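Long-range contact in prolyl 4-hydroxylase (PDB 6IUQ), which probably hydroxylates proline residues at the 4-position, as an iron(II)- and 2-oxoglutarate-dependent oxygenase with a double-stranded beta-helix core: residues N164-N175 with Y225-V236. Numbering follows the deposited sequence.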
ATOM      1  N   ASN A 164       3.659  14.460   2.656  1.00 30.11           N
ATOM      2  CA  ASN A 164       3.584  13.297   1.785  1.00 26.22           C
ATOM      3  C   ASN A 164       2.647  13.505   0.594  1.00 21.94           C
ATOM      4  O   ASN A 164       1.583  13.962   0.730  1.00 18.45           O
ATOM      5  CB  ASN A 164       3.226  12.062   2.565  1.00 19.98           C
ATOM      6  CG  ASN A 164       3.417  10.816   1.776  1.00 21.11           C
ATOM      7  OD1 ASN A 164       2.777  10.599   0.791  1.00 21.15           O
ATOM      8  ND2 ASN A 164       4.312  10.012   2.211  1.00 21.11           N
ATOM      9  N   LYS A 165       3.096  13.142  -0.579  1.00 21.95           N
ATOM     10  CA  LYS A 165       2.384  13.335  -1.812  1.00 27.06           C
ATOM     11  C   LYS A 165       1.723  12.118  -2.441  1.00 25.18           C
ATOM     12  O   LYS A 165       1.048  12.246  -3.417  1.00 21.04           O
ATOM     13  CB  LYS A 165       3.363  13.919  -2.839  1.00 32.29           C
ATOM     14  CG  LYS A 165       4.033  15.211  -2.453  1.00 34.24           C
ATOM     15  CD  LYS A 165       2.996  16.254  -2.117  1.00 39.59           C
ATOM     16  CE  LYS A 165       1.825  16.148  -3.053  1.00 35.34           C
ATOM     17  NZ  LYS A 165       0.760  17.105  -2.715  1.00 50.49           N
ATOM     18  N   ARG A 166       1.908  10.961  -1.850  1.00 20.62           N
ATOM     19  CA  ARG A 166       1.393   9.708  -2.394  1.00 19.91           C
ATOM     20  C   ARG A 166      -0.116   9.627  -2.420  1.00 17.74           C
ATOM     21  O   ARG A 166      -0.792   9.961  -1.450  1.00 17.30           O
ATOM     22  CB  ARG A 166       1.935   8.543  -1.596  1.00 15.98           C
ATOM     23  CG  ARG A 166       3.418   8.378  -1.720  1.00 18.97           C
ATOM     24  CD  ARG A 166       3.879   7.538  -0.547  1.00 24.79           C
ATOM     25  NE  ARG A 166       5.288   7.183  -0.603  1.00 23.58           N
ATOM     26  CZ  ARG A 166       5.916   6.522   0.364  1.00 30.01           C
ATOM     27  NH1 ARG A 166       5.254   6.146   1.469  1.00 23.52           N
ATOM     28  NH2 ARG A 166       7.204   6.227   0.218  1.00 26.35           N
ATOM     29  N   LYS A 167      -0.635   9.181  -3.558  1.00 22.21           N
ATOM     30  CA  LYS A 167      -2.067   9.003  -3.758  1.00 17.82           C
ATOM     31  C   LYS A 167      -2.422   7.518  -3.986  1.00 15.82           C
ATOM     32  O   LYS A 167      -3.299   6.993  -3.322  1.00 20.66           O
ATOM     33  CB  LYS A 167      -2.543   9.854  -4.945  1.00 20.64           C
ATOM     34  CG  LYS A 167      -4.045   9.757  -5.223  1.00 20.41           C
ATOM     35  CD  LYS A 167      -4.801  10.119  -3.958  1.00 23.76           C
ATOM     36  CE  LYS A 167      -6.257   9.725  -4.014  1.00 24.08           C
ATOM     37  NZ  LYS A 167      -6.537   8.836  -2.859  1.00 19.79           N
ATOM     38  N   VAL A 168      -1.758   6.854  -4.923  1.00 13.30           N
ATOM     39  CA  VAL A 168      -1.994   5.430  -5.189  1.00 13.88           C
ATOM     40  C   VAL A 168      -0.788   4.562  -4.867  1.00 14.97           C
ATOM     41  O   VAL A 168       0.327   4.854  -5.291  1.00 17.06           O
ATOM     42  CB  VAL A 168      -2.365   5.180  -6.672  1.00 18.77           C
ATOM     43  CG1 VAL A 168      -2.588   3.683  -6.925  1.00 11.20           C
ATOM     44  CG2 VAL A 168      -3.593   5.992  -7.048  1.00 17.84           C
ATOM     45  N   THR A 169      -1.007   3.493  -4.107  1.00 16.19           N
ATOM     46  CA  THR A 169       0.034   2.515  -3.851  1.00 15.77           C
ATOM     47  C   THR A 169      -0.139   1.316  -4.768  1.00 18.73           C
ATOM     48  O   THR A 169      -1.237   0.781  -4.897  1.00 16.46           O
ATOM     49  CB  THR A 169       0.015   2.036  -2.393  1.00 16.96           C
ATOM     50  OG1 THR A 169       0.262   3.153  -1.518  1.00 14.01           O
ATOM     51  CG2 THR A 169       1.063   0.936  -2.193  1.00 10.77           C
ATOM     52  N   CYS A 170       0.951   0.906  -5.412  1.00 20.89           N
ATOM     53  CA  CYS A 170       0.916  -0.223  -6.321  1.00 20.73           C
ATOM     54  C   CYS A 170       1.970  -1.241  -5.936  1.00 23.63           C
ATOM     55  O   CYS A 170       3.174  -0.973  -6.016  1.00 28.15           O
ATOM     56  CB  CYS A 170       1.121   0.229  -7.767  1.00 30.20           C
ATOM     57  SG  CYS A 170       1.258  -1.200  -8.885  1.00 40.07           S
ATOM     58  N   LEU A 171       1.506  -2.406  -5.503  1.00 19.57           N
ATOM     59  CA  LEU A 171       2.392  -3.461  -5.028  1.00 19.57           C
ATOM     60  C   LEU A 171       2.432  -4.622  -6.014  1.00 18.93           C
ATOM     61  O   LEU A 171       1.393  -5.160  -6.382  1.00 20.13           O
ATOM     62  CB  LEU A 171       1.941  -3.940  -3.645  1.00 14.81           C
ATOM     63  CG  LEU A 171       2.028  -2.913  -2.496  1.00 21.08           C
ATOM     64  CD1 LEU A 171       1.291  -3.394  -1.280  1.00 23.84           C
ATOM     65  CD2 LEU A 171       3.467  -2.693  -2.109  1.00 20.67           C
ATOM     66  N   LEU A 172       3.629  -4.996  -6.449  1.00 15.91           N
ATOM     67  CA  LEU A 172       3.816  -6.201  -7.241  1.00 16.79           C
ATOM     68  C   LEU A 172       4.547  -7.262  -6.436  1.00 23.20           C
ATOM     69  O   LEU A 172       5.705  -7.071  -6.033  1.00 19.21           O
ATOM     70  CB  LEU A 172       4.593  -5.914  -8.525  1.00 21.81           C
ATOM     71  CG  LEU A 172       4.986  -7.167  -9.336  1.00 24.32           C
ATOM     72  CD1 LEU A 172       3.814  -8.059  -9.694  1.00 18.00           C
ATOM     73  CD2 LEU A 172       5.748  -6.784 -10.598  1.00 23.85           C
ATOM     74  N   TYR A 173       3.863  -8.380  -6.205  1.00 21.36           N
ATOM     75  CA  TYR A 173       4.415  -9.468  -5.412  1.00 21.78           C
ATOM     76  C   TYR A 173       5.066 -10.527  -6.306  1.00 25.91           C
ATOM     77  O   TYR A 173       4.596 -10.814  -7.412  1.00 21.13           O
ATOM     78  CB  TYR A 173       3.328 -10.083  -4.519  1.00 22.27           C
ATOM     79  CG  TYR A 173       2.903  -9.119  -3.430  1.00 23.77           C
ATOM     80  CD1 TYR A 173       3.814  -8.708  -2.463  1.00 21.35           C
ATOM     81  CD2 TYR A 173       1.620  -8.583  -3.400  1.00 18.53           C
ATOM     82  CE1 TYR A 173       3.457  -7.816  -1.480  1.00 21.92           C
ATOM     83  CE2 TYR A 173       1.250  -7.684  -2.424  1.00 20.92           C
ATOM     84  CZ  TYR A 173       2.176  -7.309  -1.461  1.00 27.03           C
ATOM     85  OH  TYR A 173       1.847  -6.418  -0.479  1.00 31.59           O
ATOM     86  N   LEU A 174       6.156 -11.100  -5.810  1.00 25.67           N
ATOM     87  CA  LEU A 174       7.040 -11.898  -6.634  1.00 31.33           C
ATOM     88  C   LEU A 174       7.590 -13.106  -5.882  1.00 33.10           C
ATOM     89  O   LEU A 174       8.784 -13.384  -5.934  1.00 34.11           O
ATOM     90  CB  LEU A 174       8.187 -11.027  -7.152  1.00 27.59           C
ATOM     91  CG  LEU A 174       7.817  -9.927  -8.153  1.00 29.69           C
ATOM     92  CD1 LEU A 174       8.969  -8.991  -8.425  1.00 27.59           C
ATOM     93  CD2 LEU A 174       7.365 -10.532  -9.460  1.00 25.61           C
ATOM     94  N   ASN A 175       6.712 -13.820  -5.184  1.00 31.10           N
ATOM     95  CA  ASN A 175       7.112 -15.007  -4.435  1.00 31.74           C
ATOM     96  C   ASN A 175       6.454 -16.263  -5.014  1.00 33.69           C
ATOM     97  O   ASN A 175       5.253 -16.492  -4.823  1.00 31.74           O
ATOM     98  CB  ASN A 175       6.758 -14.826  -2.953  1.00 31.85           C
ATOM     99  CG  ASN A 175       7.150 -13.440  -2.432  1.00 37.04           C
ATOM    100  OD1 ASN A 175       8.345 -13.118  -2.294  1.00 30.93           O
ATOM    101  ND2 ASN A 175       6.146 -12.603  -2.171  1.00 32.06           N
ATOM    102  N   TYR A 225      10.110 -10.925  -1.680  1.00 33.90           N
ATOM    103  CA  TYR A 225      10.400  -9.783  -2.543  1.00 29.19           C
ATOM    104  C   TYR A 225       9.112  -9.067  -2.901  1.00 30.56           C
ATOM    105  O   TYR A 225       8.082  -9.707  -3.150  1.00 28.67           O
ATOM    106  CB  TYR A 225      11.097 -10.217  -3.824  1.00 30.36           C
ATOM    107  CG  TYR A 225      12.583 -10.461  -3.723  1.00 38.10           C
ATOM    108  CD1 TYR A 225      13.490  -9.413  -3.861  1.00 34.47           C
ATOM    109  CD2 TYR A 225      13.086 -11.740  -3.533  1.00 32.69           C
ATOM    110  CE1 TYR A 225      14.848  -9.633  -3.792  1.00 35.08           C
ATOM    111  CE2 TYR A 225      14.448 -11.972  -3.464  1.00 33.05           C
ATOM    112  CZ  TYR A 225      15.323 -10.916  -3.597  1.00 41.72           C
ATOM    113  OH  TYR A 225      16.686 -11.135  -3.535  1.00 45.45           O
ATOM    114  N   VAL A 226       9.173  -7.738  -2.924  1.00 25.30           N
ATOM    115  CA  VAL A 226       8.050  -6.945  -3.379  1.00 26.12           C
ATOM    116  C   VAL A 226       8.540  -5.711  -4.133  1.00 25.32           C
ATOM    117  O   VAL A 226       9.548  -5.107  -3.783  1.00 29.97           O
ATOM    118  CB  VAL A 226       7.129  -6.535  -2.204  1.00 28.73           C
ATOM    119  CG1 VAL A 226       7.914  -5.804  -1.116  1.00 28.98           C
ATOM    120  CG2 VAL A 226       5.983  -5.688  -2.719  1.00 22.44           C
ATOM    121  N   LEU A 227       7.840  -5.356  -5.199  1.00 24.42           N
ATOM    122  CA  LEU A 227       8.151  -4.145  -5.944  1.00 23.61           C
ATOM    123  C   LEU A 227       7.036  -3.154  -5.676  1.00 21.87           C
ATOM    124  O   LEU A 227       5.871  -3.480  -5.829  1.00 22.81           O
ATOM    125  CB  LEU A 227       8.300  -4.463  -7.438  1.00 25.66           C
ATOM    126  CG  LEU A 227       8.549  -3.378  -8.482  1.00 27.11           C
ATOM    127  CD1 LEU A 227       9.322  -4.009  -9.659  1.00 25.86           C
ATOM    128  CD2 LEU A 227       7.249  -2.750  -8.977  1.00 20.22           C
ATOM    129  N   THR A 228       7.387  -1.948  -5.253  1.00 23.90           N
ATOM    130  CA  THR A 228       6.376  -0.940  -4.951  1.00 23.49           C
ATOM    131  C   THR A 228       6.469   0.257  -5.879  1.00 21.44           C
ATOM    132  O   THR A 228       7.534   0.801  -6.075  1.00 24.17           O
ATOM    133  CB  THR A 228       6.501  -0.433  -3.504  1.00 21.05           C
ATOM    134  OG1 THR A 228       6.507  -1.546  -2.611  1.00 24.90           O
ATOM    135  CG2 THR A 228       5.337   0.498  -3.159  1.00 25.66           C
ATOM    136  N   ILE A 229       5.341   0.660  -6.445  1.00 18.62           N
ATOM    137  CA  ILE A 229       5.250   1.907  -7.188  1.00 21.62           C
ATOM    138  C   ILE A 229       4.247   2.827  -6.496  1.00 18.54           C
ATOM    139  O   ILE A 229       3.120   2.416  -6.178  1.00 21.88           O
ATOM    140  CB  ILE A 229       4.804   1.674  -8.647  1.00 23.38           C
ATOM    141  CG1 ILE A 229       5.775   0.748  -9.375  1.00 26.46           C
ATOM    142  CG2 ILE A 229       4.684   2.985  -9.387  1.00 21.28           C
ATOM    143  CD1 ILE A 229       5.260   0.282 -10.744  1.00 27.17           C
ATOM    144  N   TRP A 230       4.655   4.051  -6.220  1.00 16.87           N
ATOM    145  CA  TRP A 230       3.748   5.032  -5.655  1.00 15.75           C
ATOM    146  C   TRP A 230       3.494   6.112  -6.666  1.00 16.12           C
ATOM    147  O   TRP A 230       4.424   6.635  -7.261  1.00 19.83           O
ATOM    148  CB  TRP A 230       4.313   5.648  -4.384  1.00 18.17           C
ATOM    149  CG  TRP A 230       4.122   4.819  -3.165  1.00 18.16           C
ATOM    150  CD1 TRP A 230       2.946   4.571  -2.516  1.00 21.80           C
ATOM    151  CD2 TRP A 230       5.138   4.156  -2.419  1.00 23.94           C
ATOM    152  NE1 TRP A 230       3.161   3.768  -1.421  1.00 19.63           N
ATOM    153  CE2 TRP A 230       4.502   3.507  -1.330  1.00 24.64           C
ATOM    154  CE3 TRP A 230       6.531   4.036  -2.565  1.00 28.47           C
ATOM    155  CZ2 TRP A 230       5.208   2.747  -0.390  1.00 22.20           C
ATOM    156  CZ3 TRP A 230       7.238   3.274  -1.625  1.00 33.54           C
ATOM    157  CH2 TRP A 230       6.566   2.642  -0.548  1.00 26.08           C
ATOM    158  N   LEU A 231       2.227   6.455  -6.854  1.00 19.20           N
ATOM    159  CA  LEU A 231       1.870   7.552  -7.738  1.00 17.11           C
ATOM    160  C   LEU A 231       1.390   8.751  -6.929  1.00 20.56           C
ATOM    161  O   LEU A 231       0.463   8.630  -6.117  1.00 22.70           O
ATOM    162  CB  LEU A 231       0.807   7.077  -8.731  1.00 15.99           C
ATOM    163  CG  LEU A 231       1.280   5.881  -9.572  1.00 21.67           C
ATOM    164  CD1 LEU A 231       0.295   5.538 -10.654  1.00 24.61           C
ATOM    165  CD2 LEU A 231       2.701   6.116 -10.164  1.00 21.09           C
ATOM    166  N   ASP A 232       2.023   9.907  -7.117  1.00 19.85           N
ATOM    167  CA  ASP A 232       1.619  11.103  -6.360  1.00 25.10           C
ATOM    168  C   ASP A 232       0.388  11.802  -6.934  1.00 23.51           C
ATOM    169  O   ASP A 232       0.133  11.752  -8.127  1.00 26.04           O
ATOM    170  CB  ASP A 232       2.755  12.119  -6.283  1.00 25.86           C
ATOM    171  CG  ASP A 232       3.962  11.603  -5.525  1.00 38.00           C
ATOM    172  OD1 ASP A 232       3.869  10.571  -4.795  1.00 26.19           O
ATOM    173  OD2 ASP A 232       5.020  12.258  -5.657  1.00 40.80           O
ATOM    174  N   GLY A 233      -0.371  12.465  -6.064  1.00 23.15           N
ATOM    175  CA  GLY A 233      -1.518  13.241  -6.491  1.00 25.69           C
ATOM    176  C   GLY A 233      -1.325  14.704  -6.128  1.00 28.19           C
ATOM    177  O   GLY A 233      -0.817  15.024  -5.047  1.00 30.14           O
ATOM    178  N   ALA A 234      -1.735  15.598  -7.021  1.00 28.08           N
ATOM    179  CA  ALA A 234      -1.556  17.029  -6.795  1.00 30.67           C
ATOM    180  C   ALA A 234      -2.451  17.579  -5.664  1.00 32.13           C
ATOM    181  O   ALA A 234      -2.150  18.621  -5.085  1.00 40.34           O
ATOM    182  CB  ALA A 234      -1.820  17.795  -8.095  1.00 26.25           C
ATOM    183  N   LYS A 235      -3.543  16.885  -5.356  1.00 29.86           N
ATOM    184  CA  LYS A 235      -4.564  17.415  -4.444  1.00 33.81           C
ATOM    185  C   LYS A 235      -4.630  16.678  -3.123  1.00 35.70           C
ATOM    186  O   LYS A 235      -5.595  16.829  -2.373  1.00 34.94           O
ATOM    187  CB  LYS A 235      -5.945  17.362  -5.088  1.00 29.19           C
ATOM    188  CG  LYS A 235      -6.104  18.273  -6.289  1.00 38.59           C
ATOM    189  CD  LYS A 235      -7.567  18.356  -6.696  1.00 42.32           C
ATOM    190  CE  LYS A 235      -8.144  16.969  -6.940  1.00 43.28           C
ATOM    191  NZ  LYS A 235      -9.562  17.011  -7.414  1.00 49.51           N
ATOM    192  N   VAL A 236      -3.611  15.879  -2.839  1.00 30.64           N
ATOM    193  CA  VAL A 236      -3.624  15.075  -1.633  1.00 29.33           C
ATOM    194  C   VAL A 236      -3.335  15.956  -0.403  1.00 29.41           C
ATOM    195  O   VAL A 236      -2.679  16.991  -0.504  1.00 32.39           O
ATOM    196  CB  VAL A 236      -2.621  13.900  -1.752  1.00 26.95           C
ATOM    197  CG1 VAL A 236      -1.211  14.343  -1.384  1.00 28.52           C
ATOM    198  CG2 VAL A 236      -3.052  12.769  -0.885  1.00 35.05           C
TER
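Arg166 lays its guanidinium flat on the indole of Trp230: the planes are 10° apart, and CZ stands 3.6 Å from the centroid of the six-membered ring, a cation-pi stack. The Arg166 side chain, extended from CG to NE (chi3 174°), also sets CD over the five-membered ring in a CH-pi contact. Thr228 CG2 covers the opposite indole face near its rim. At the ring edge, Thr169 OG1 lies 3.0 Å from Trp230 NE1, and both atoms are hydrogen-bonded to OD2 of Asp158, an iron ligand; Arg166 NH1 is hydrogen-bonded to the main-chain O of Asp158.

Backbone hydrogen bonds join strand 166-173 to the antiparallel strand 224-232. A classic beta bulge interrupts the ladder where Leu231 O accepts from both Lys167 N (2.8 Å) and Val168 N (3.1 Å). Past the end of strand 166-173, Asn175 OD1 accepts a hydrogen bond from Tyr225 N (2.9 Å), in the carbonyl plane on a lone pair.

Apolar pairs line up on both sides of the sheet. Tyr173 CE1 meets Val226 CG2 at 3.5 Å on the face bearing Trp230; Cys170 with Ile229 and Leu172 with Leu227 pair on the other.

These neighbouring strands of the double-stranded beta-helix thus give Asp158 a second shell: Trp230 and Thr169 grip one carboxylate oxygen, OD2, while stacked Arg166 probably helps fix the indole's rotation.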